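Type III restriction-modification enzyme EcoP15I Res subunit (Escherichia coli, PDB 4ZCF) recognises paired inversely oriented CAGCAG sites together with its Mod partner and cleaves the DNA 25-27 base pairs downstream of one of them. Local coordinates at residues 688-700 / 756-770. Numbering follows the deposited sequence.
Sequences ESEFLSIFKSFML and IFVKHGTLHKVFCDI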
ATOM      1  N   GLU C 688      30.090 -21.881 -43.497  1.00 72.33           N
ATOM      2  CA  GLU C 688      29.598 -22.398 -42.222  1.00 71.43           C
ATOM      3  C   GLU C 688      29.636 -23.911 -42.273  1.00 74.62           C
ATOM      4  O   GLU C 688      29.985 -24.539 -41.271  1.00 73.47           O
ATOM      5  CB  GLU C 688      28.199 -21.879 -41.850  1.00 72.54           C
ATOM      6  CG  GLU C 688      28.195 -20.773 -40.800  1.00 79.20           C
ATOM      7  CD  GLU C 688      29.073 -20.971 -39.578  1.00 87.34           C
ATOM      8  OE1 GLU C 688      30.219 -20.466 -39.590  1.00 67.64           O
ATOM      9  OE2 GLU C 688      28.623 -21.632 -38.613  1.00 79.22           O
ATOM     10  N   SER C 689      29.362 -24.482 -43.479  1.00 71.63           N
ATOM     11  CA  SER C 689      29.419 -25.917 -43.793  1.00 71.54           C
ATOM     12  C   SER C 689      30.853 -26.429 -43.575  1.00 75.31           C
ATOM     13  O   SER C 689      31.043 -27.546 -43.067  1.00 74.67           O
ATOM     14  CB  SER C 689      28.979 -26.167 -45.232  1.00 75.54           C
ATOM     15  OG  SER C 689      27.727 -25.562 -45.524  1.00 85.22           O
ATOM     16  N   GLU C 690      31.855 -25.562 -43.885  1.00 71.17           N
ATOM     17  CA  GLU C 690      33.278 -25.843 -43.668  1.00 70.46           C
ATOM     18  C   GLU C 690      33.603 -25.830 -42.159  1.00 71.59           C
ATOM     19  O   GLU C 690      34.323 -26.719 -41.694  1.00 71.58           O
ATOM     20  CB  GLU C 690      34.156 -24.848 -44.446  1.00 72.01           C
ATOM     21  CG  GLU C 690      35.628 -25.226 -44.513  1.00 83.97           C
ATOM     22  CD  GLU C 690      36.543 -24.121 -45.006  1.00108.90           C
ATOM     23  OE1 GLU C 690      36.368 -23.667 -46.161  1.00107.70           O
ATOM     24  OE2 GLU C 690      37.444 -23.717 -44.236  1.00102.96           O
ATOM     25  N   PHE C 691      33.057 -24.837 -41.398  1.00 64.95           N
ATOM     26  CA  PHE C 691      33.239 -24.726 -39.939  1.00 62.54           C
ATOM     27  C   PHE C 691      32.618 -25.927 -39.208  1.00 64.24           C
ATOM     28  O   PHE C 691      33.196 -26.425 -38.236  1.00 63.24           O
ATOM     29  CB  PHE C 691      32.635 -23.409 -39.389  1.00 63.13           C
ATOM     30  CG  PHE C 691      33.017 -23.132 -37.950  1.00 63.28           C
ATOM     31  CD1 PHE C 691      32.265 -23.648 -36.900  1.00 65.43           C
ATOM     32  CD2 PHE C 691      34.154 -22.392 -37.645  1.00 64.68           C
ATOM     33  CE1 PHE C 691      32.648 -23.437 -35.573  1.00 65.84           C
ATOM     34  CE2 PHE C 691      34.530 -22.171 -36.316  1.00 67.00           C
ATOM     35  CZ  PHE C 691      33.772 -22.694 -35.291  1.00 64.94           C
ATOM     36  N   LEU C 692      31.422 -26.352 -39.666  1.00 60.03           N
ATOM     37  CA  LEU C 692      30.623 -27.456 -39.133  1.00 59.72           C
ATOM     38  C   LEU C 692      31.468 -28.731 -39.016  1.00 65.49           C
ATOM     39  O   LEU C 692      31.443 -29.390 -37.975  1.00 64.20           O
ATOM     40  CB  LEU C 692      29.405 -27.682 -40.058  1.00 59.38           C
ATOM     41  CG  LEU C 692      28.189 -28.378 -39.447  1.00 63.26           C
ATOM     42  CD1 LEU C 692      26.935 -27.611 -39.727  1.00 63.27           C
ATOM     43  CD2 LEU C 692      28.037 -29.769 -39.987  1.00 66.01           C
ATOM     44  N   SER C 693      32.254 -29.035 -40.076  1.00 64.54           N
ATOM     45  CA  SER C 693      33.138 -30.196 -40.159  1.00 64.88           C
ATOM     46  C   SER C 693      34.320 -30.134 -39.187  1.00 68.57           C
ATOM     47  O   SER C 693      34.774 -31.178 -38.730  1.00 67.83           O
ATOM     48  CB  SER C 693      33.610 -30.415 -41.595  1.00 69.09           C
ATOM     49  OG  SER C 693      34.420 -29.348 -42.058  1.00 81.35           O
ATOM     50  N   ILE C 694      34.802 -28.919 -38.855  1.00 65.81           N
ATOM     51  CA  ILE C 694      35.916 -28.708 -37.918  1.00 65.56           C
ATOM     52  C   ILE C 694      35.457 -28.999 -36.476  1.00 69.41           C
ATOM     53  O   ILE C 694      36.170 -29.681 -35.729  1.00 68.46           O
ATOM     54  CB  ILE C 694      36.553 -27.305 -38.114  1.00 68.91           C
ATOM     55  CG1 ILE C 694      37.123 -27.162 -39.547  1.00 69.50           C
ATOM     56  CG2 ILE C 694      37.629 -27.009 -37.052  1.00 69.88           C
ATOM     57  CD1 ILE C 694      37.176 -25.728 -40.115  1.00 78.18           C
ATOM     58  N   PHE C 695      34.248 -28.520 -36.108  1.00 66.32           N
ATOM     59  CA  PHE C 695      33.663 -28.765 -34.782  1.00 65.82           C
ATOM     60  C   PHE C 695      33.209 -30.250 -34.617  1.00 72.03           C
ATOM     61  O   PHE C 695      33.219 -30.774 -33.497  1.00 71.38           O
ATOM     62  CB  PHE C 695      32.530 -27.753 -34.461  1.00 66.22           C
ATOM     63  CG  PHE C 695      31.908 -27.944 -33.095  1.00 66.19           C
ATOM     64  CD1 PHE C 695      32.595 -27.580 -31.941  1.00 68.14           C
ATOM     65  CD2 PHE C 695      30.663 -28.546 -32.959  1.00 66.62           C
ATOM     66  CE1 PHE C 695      32.045 -27.818 -30.676  1.00 68.34           C
ATOM     67  CE2 PHE C 695      30.116 -28.785 -31.693  1.00 68.40           C
ATOM     68  CZ  PHE C 695      30.810 -28.420 -30.560  1.00 66.32           C
ATOM     69  N   LYS C 696      32.837 -30.914 -35.737  1.00 70.30           N
ATOM     70  CA  LYS C 696      32.421 -32.324 -35.788  1.00 70.84           C
ATOM     71  C   LYS C 696      33.621 -33.246 -35.485  1.00 74.55           C
ATOM     72  O   LYS C 696      33.477 -34.190 -34.707  1.00 73.82           O
ATOM     73  CB  LYS C 696      31.799 -32.657 -37.165  1.00 73.69           C
ATOM     74  CG  LYS C 696      31.314 -34.105 -37.325  1.00 85.43           C
ATOM     75  CD  LYS C 696      29.943 -34.215 -38.001  1.00 95.26           C
ATOM     76  CE  LYS C 696      29.971 -34.090 -39.506  1.00106.35           C
ATOM     77  NZ  LYS C 696      28.602 -34.154 -40.086  1.00114.99           N
ATOM     78  N   SER C 697      34.796 -32.956 -36.090  1.00 70.63           N
ATOM     79  CA  SER C 697      36.045 -33.701 -35.906  1.00 69.83           C
ATOM     80  C   SER C 697      36.455 -33.709 -34.435  1.00 72.50           C
ATOM     81  O   SER C 697      36.718 -34.786 -33.890  1.00 72.41           O
ATOM     82  CB  SER C 697      37.154 -33.112 -36.775  1.00 73.12           C
ATOM     83  OG  SER C 697      36.822 -33.231 -38.148  1.00 82.08           O
ATOM     84  N   PHE C 698      36.460 -32.514 -33.787  1.00 67.72           N
ATOM     85  CA  PHE C 698      36.769 -32.335 -32.368  1.00 67.26           C
ATOM     86  C   PHE C 698      35.759 -33.120 -31.501  1.00 72.42           C
ATOM     87  O   PHE C 698      36.146 -33.735 -30.503  1.00 72.70           O
ATOM     88  CB  PHE C 698      36.765 -30.832 -31.989  1.00 68.63           C
ATOM     89  CG  PHE C 698      36.251 -30.538 -30.597  1.00 70.38           C
ATOM     90  CD1 PHE C 698      37.061 -30.729 -29.482  1.00 73.59           C
ATOM     91  CD2 PHE C 698      34.936 -30.123 -30.395  1.00 72.68           C
ATOM     92  CE1 PHE C 698      36.561 -30.529 -28.192  1.00 74.57           C
ATOM     93  CE2 PHE C 698      34.445 -29.900 -29.104  1.00 75.41           C
ATOM     94  CZ  PHE C 698      35.265 -30.087 -28.014  1.00 73.71           C
ATOM     95  N   MET C 699      34.471 -33.064 -31.875  1.00 68.38           N
ATOM     96  CA  MET C 699      33.385 -33.731 -31.164  1.00 68.14           C
ATOM     97  C   MET C 699      33.516 -35.262 -31.142  1.00 75.24           C
ATOM     98  O   MET C 699      33.229 -35.877 -30.113  1.00 74.47           O
ATOM     99  CB  MET C 699      32.027 -33.288 -31.735  1.00 69.56           C
ATOM    100  CG  MET C 699      30.961 -33.129 -30.684  1.00 71.55           C
ATOM    101  SD  MET C 699      31.384 -31.948 -29.386  1.00 73.51           S
ATOM    102  CE  MET C 699      30.384 -32.562 -28.118  1.00 70.02           C
ATOM    103  N   LEU C 700      33.963 -35.862 -32.271  1.00 74.72           N
ATOM    104  CA  LEU C 700      34.163 -37.306 -32.445  1.00 75.79           C
ATOM    105  C   LEU C 700      35.440 -37.794 -31.730  1.00 83.46           C
ATOM    106  O   LEU C 700      35.426 -38.879 -31.140  1.00 83.43           O
ATOM    107  CB  LEU C 700      34.192 -37.686 -33.940  1.00 75.64           C
ATOM    108  CG  LEU C 700      32.900 -37.477 -34.742  1.00 79.86           C
ATOM    109  CD1 LEU C 700      33.195 -37.278 -36.213  1.00 79.61           C
ATOM    110  CD2 LEU C 700      31.927 -38.621 -34.552  1.00 82.59           C
ATOM    111  N   ILE C 756      31.156 -20.648 -26.595  1.00 67.58           N
ATOM    112  CA  ILE C 756      32.177 -21.179 -27.492  1.00 67.45           C
ATOM    113  C   ILE C 756      32.629 -20.411 -28.732  1.00 72.16           C
ATOM    114  O   ILE C 756      33.497 -20.898 -29.425  1.00 73.07           O
ATOM    115  CB  ILE C 756      31.885 -22.620 -27.925  1.00 70.26           C
ATOM    116  CG1 ILE C 756      30.473 -22.749 -28.444  1.00 70.66           C
ATOM    117  CG2 ILE C 756      32.083 -23.567 -26.772  1.00 70.24           C
ATOM    118  CD1 ILE C 756      30.189 -24.085 -29.068  1.00 76.73           C
ATOM    119  N   PHE C 757      32.104 -19.228 -29.031  1.00 67.49           N
ATOM    120  CA  PHE C 757      30.798 -19.015 -29.636  1.00 65.42           C
ATOM    121  C   PHE C 757      30.599 -19.639 -30.998  1.00 64.13           C
ATOM    122  O   PHE C 757      31.186 -19.218 -31.966  1.00 62.44           O
ATOM    123  CB  PHE C 757      30.715 -17.519 -29.918  1.00 67.02           C
ATOM    124  CG  PHE C 757      30.938 -16.663 -28.724  1.00 68.66           C
ATOM    125  CD1 PHE C 757      32.124 -16.681 -28.061  1.00 71.62           C
ATOM    126  CD2 PHE C 757      29.948 -15.834 -28.275  1.00 71.21           C
ATOM    127  CE1 PHE C 757      32.325 -15.904 -26.955  1.00 72.87           C
ATOM    128  CE2 PHE C 757      30.136 -15.048 -27.171  1.00 74.27           C
ATOM    129  CZ  PHE C 757      31.329 -15.089 -26.505  1.00 72.51           C
ATOM    130  N   VAL C 758      29.630 -20.525 -31.093  1.00 57.26           N
ATOM    131  CA  VAL C 758      29.216 -21.104 -32.380  1.00 55.81           C
ATOM    132  C   VAL C 758      27.698 -21.148 -32.565  1.00 58.04           C
ATOM    133  O   VAL C 758      26.973 -21.289 -31.585  1.00 57.99           O
ATOM    134  CB  VAL C 758      30.027 -22.337 -32.945  1.00 59.00           C
ATOM    135  CG1 VAL C 758      31.210 -22.746 -32.069  1.00 58.35           C
ATOM    136  CG2 VAL C 758      29.153 -23.532 -33.304  1.00 58.57           C
ATOM    137  N   LYS C 759      27.231 -20.959 -33.820  1.00 53.50           N
ATOM    138  CA  LYS C 759      25.828 -20.926 -34.229  1.00 53.09           C
ATOM    139  C   LYS C 759      25.003 -22.043 -33.630  1.00 61.09           C
ATOM    140  O   LYS C 759      25.466 -23.179 -33.581  1.00 62.07           O
ATOM    141  CB  LYS C 759      25.703 -20.965 -35.752  1.00 53.57           C
ATOM    142  CG  LYS C 759      25.780 -19.615 -36.442  1.00 52.91           C
ATOM    143  CD  LYS C 759      25.346 -19.764 -37.900  1.00 48.93           C
ATOM    144  CE  LYS C 759      24.863 -18.472 -38.499  1.00 53.95           C
ATOM    145  NZ  LYS C 759      23.734 -18.700 -39.455  1.00 57.79           N
ATOM    146  N   HIS C 760      23.780 -21.716 -33.175  1.00 59.54           N
ATOM    147  CA  HIS C 760      22.825 -22.664 -32.598  1.00 60.11           C
ATOM    148  C   HIS C 760      22.534 -23.774 -33.598  1.00 65.66           C
ATOM    149  O   HIS C 760      22.492 -24.928 -33.200  1.00 66.55           O
ATOM    150  CB  HIS C 760      21.503 -21.965 -32.230  1.00 60.79           C
ATOM    151  CG  HIS C 760      21.532 -21.229 -30.935  1.00 64.65           C
ATOM    152  ND1 HIS C 760      22.028 -19.938 -30.848  1.00 67.19           N
ATOM    153  CD2 HIS C 760      21.072 -21.602 -29.721  1.00 66.85           C
ATOM    154  CE1 HIS C 760      21.885 -19.580 -29.580  1.00 66.63           C
ATOM    155  NE2 HIS C 760      21.313 -20.548 -28.863  1.00 66.90           N
ATOM    156  N   GLY C 761      22.339 -23.404 -34.872  1.00 62.09           N
ATOM    157  CA  GLY C 761      22.034 -24.318 -35.966  1.00 61.56           C
ATOM    158  C   GLY C 761      23.146 -25.278 -36.330  1.00 65.33           C
ATOM    159  O   GLY C 761      22.874 -26.428 -36.676  1.00 64.01           O
ATOM    160  N   THR C 762      24.409 -24.815 -36.269  1.00 62.46           N
ATOM    161  CA  THR C 762      25.565 -25.655 -36.603  1.00 61.91           C
ATOM    162  C   THR C 762      25.926 -26.640 -35.474  1.00 63.74           C
ATOM    163  O   THR C 762      26.439 -27.719 -35.762  1.00 62.78           O
ATOM    164  CB  THR C 762      26.721 -24.829 -37.159  1.00 69.78           C
ATOM    165  OG1 THR C 762      27.208 -23.982 -36.125  1.00 75.79           O
ATOM    166  CG2 THR C 762      26.318 -24.010 -38.395  1.00 64.05           C
ATOM    167  N   LEU C 763      25.628 -26.269 -34.202  1.00 58.29           N
ATOM    168  CA  LEU C 763      25.823 -27.096 -33.010  1.00 57.15           C
ATOM    169  C   LEU C 763      24.758 -28.191 -33.025  1.00 61.79           C
ATOM    170  O   LEU C 763      25.042 -29.347 -32.724  1.00 62.22           O
ATOM    171  CB  LEU C 763      25.654 -26.255 -31.722  1.00 56.80           C
ATOM    172  CG  LEU C 763      26.765 -25.286 -31.343  1.00 60.07           C
ATOM    173  CD1 LEU C 763      26.348 -24.387 -30.199  1.00 59.21           C
ATOM    174  CD2 LEU C 763      28.032 -26.017 -31.004  1.00 62.25           C
ATOM    175  N   HIS C 764      23.530 -27.815 -33.381  1.00 57.57           N
ATOM    176  CA  HIS C 764      22.400 -28.725 -33.486  1.00 57.36           C
ATOM    177  C   HIS C 764      22.598 -29.727 -34.645  1.00 62.68           C
ATOM    178  O   HIS C 764      22.253 -30.895 -34.505  1.00 61.24           O
ATOM    179  CB  HIS C 764      21.113 -27.907 -33.654  1.00 57.48           C
ATOM    180  CG  HIS C 764      19.902 -28.720 -33.952  1.00 60.69           C
ATOM    181  ND1 HIS C 764      19.338 -29.554 -33.001  1.00 62.67           N
ATOM    182  CD2 HIS C 764      19.169 -28.784 -35.086  1.00 62.58           C
ATOM    183  CE1 HIS C 764      18.294 -30.112 -33.589  1.00 62.26           C
ATOM    184  NE2 HIS C 764      18.150 -29.676 -34.846  1.00 62.65           N
ATOM    185  N   LYS C 765      23.156 -29.260 -35.778  1.00 62.27           N
ATOM    186  CA  LYS C 765      23.409 -30.076 -36.969  1.00 63.21           C
ATOM    187  C   LYS C 765      24.415 -31.197 -36.687  1.00 69.16           C
ATOM    188  O   LYS C 765      24.151 -32.343 -37.052  1.00 69.21           O
ATOM    189  CB  LYS C 765      23.862 -29.210 -38.159  1.00 65.38           C
ATOM    190  CG  LYS C 765      22.710 -28.684 -39.006  1.00 77.30           C
ATOM    191  CD  LYS C 765      23.178 -27.607 -39.986  1.00 85.80           C
ATOM    192  CE  LYS C 765      22.087 -26.638 -40.382  1.00 95.29           C
ATOM    193  NZ  LYS C 765      21.035 -27.268 -41.226  1.00104.32           N
ATOM    194  N   VAL C 766      25.548 -30.868 -36.026  1.00 65.82           N
ATOM    195  CA  VAL C 766      26.577 -31.838 -35.663  1.00 65.53           C
ATOM    196  C   VAL C 766      26.030 -32.859 -34.662  1.00 69.39           C
ATOM    197  O   VAL C 766      26.118 -34.057 -34.933  1.00 69.48           O
ATOM    198  CB  VAL C 766      27.938 -31.228 -35.240  1.00 69.45           C
ATOM    199  CG1 VAL C 766      28.627 -30.543 -36.409  1.00 68.97           C
ATOM    200  CG2 VAL C 766      27.793 -30.271 -34.068  1.00 69.55           C
ATOM    201  N   PHE C 767      25.366 -32.389 -33.580  1.00 64.85           N
ATOM    202  CA  PHE C 767      24.745 -33.245 -32.565  1.00 64.26           C
ATOM    203  C   PHE C 767      23.695 -34.202 -33.166  1.00 71.16           C
ATOM    204  O   PHE C 767      23.491 -35.292 -32.635  1.00 71.31           O
ATOM    205  CB  PHE C 767      24.153 -32.416 -31.406  1.00 65.07           C
ATOM    206  CG  PHE C 767      25.122 -31.623 -30.545  1.00 65.22           C
ATOM    207  CD1 PHE C 767      26.445 -32.025 -30.400  1.00 67.23           C
ATOM    208  CD2 PHE C 767      24.693 -30.504 -29.839  1.00 65.99           C
ATOM    209  CE1 PHE C 767      27.331 -31.296 -29.601  1.00 67.72           C
ATOM    210  CE2 PHE C 767      25.581 -29.777 -29.038  1.00 68.34           C
ATOM    211  CZ  PHE C 767      26.892 -30.179 -28.923  1.00 66.53           C
ATOM    212  N   CYS C 768      23.072 -33.816 -34.289  1.00 70.09           N
ATOM    213  CA  CYS C 768      22.099 -34.638 -35.002  1.00 71.39           C
ATOM    214  C   CYS C 768      22.808 -35.781 -35.713  1.00 77.91           C
ATOM    215  O   CYS C 768      22.335 -36.920 -35.651  1.00 78.27           O
ATOM    216  CB  CYS C 768      21.280 -33.796 -35.976  1.00 72.12           C
ATOM    217  SG  CYS C 768      19.832 -33.004 -35.234  1.00 76.33           S
ATOM    218  N   ASP C 769      23.949 -35.473 -36.377  1.00 75.43           N
ATOM    219  CA  ASP C 769      24.806 -36.421 -37.097  1.00 75.49           C
ATOM    220  C   ASP C 769      25.501 -37.391 -36.108  1.00 80.84           C
ATOM    221  O   ASP C 769      25.308 -38.609 -36.194  1.00 80.57           O
ATOM    222  CB  ASP C 769      25.854 -35.657 -37.936  1.00 76.61           C
ATOM    223  CG  ASP C 769      25.287 -34.868 -39.101  1.00 80.72           C
ATOM    224  OD1 ASP C 769      24.477 -35.440 -39.871  1.00 79.21           O
ATOM    225  OD2 ASP C 769      25.696 -33.699 -39.280  1.00 84.56           O
ATOM    226  N   ILE C 770      26.264 -36.820 -35.152  1.00 77.81           N
ATOM    227  CA  ILE C 770      27.036 -37.480 -34.098  1.00 77.98           C
ATOM    228  C   ILE C 770      26.294 -38.623 -33.364  1.00 84.93           C
ATOM    229  O   ILE C 770      25.096 -38.512 -33.085  1.00 85.23           O
ATOM    230  CB  ILE C 770      27.667 -36.385 -33.165  1.00 80.45           C
ATOM    231  CG1 ILE C 770      29.194 -36.418 -33.153  1.00 80.24           C
ATOM    232  CG2 ILE C 770      27.054 -36.253 -31.766  1.00 80.97           C
ATOM    233  CD1 ILE C 770      29.819 -35.409 -34.048  1.00 82.35           C
TER
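Phe695 and Val766 meet at the centre of a two-helix packing, a worked example of how helices crossing at about 50° mesh their side chains. Far from the nucleotide cleft, helices 688-700 and 760-769 run in the same general sense, crossing at -50° with axes 9.8 Å apart. The apolar residues recur every three or four positions along both segments. With CG anti to the backbone N (chi1 -179°), Phe695 extends its ring across the interface; Val766 CG2 lies in the ring plane at its edge, 3.5 Å from Phe695 CD2, while Leu763 CD2 approaches Phe695 CE2 obliquely. The other branch of Val766 is directed to Leu692, its CG1 3.7 Å from Leu692 CD2. Helix 782-798 adds Phe792, edge-to-face with Phe695. Further along, Ile770 CD1 fits among Lys696, Met699 and Leu700, and a Met-aromatic contact puts Met699 SD at the edge of the Phe767 ring, 5.5 Å from its centroid.

Polar contacts flank this layer. Glu688 OE2 lies near the Thr762 methyl but hydrogen-bonds Ser617 OG of a neighbouring subunit, and that same OG also bonds to Lys759 N. Toward the C-terminal ends, the doubly bent Lys696 chain brings NZ 3.0 Å from Asp769 OD2, a salt bridge whose hydrogen bond is weak.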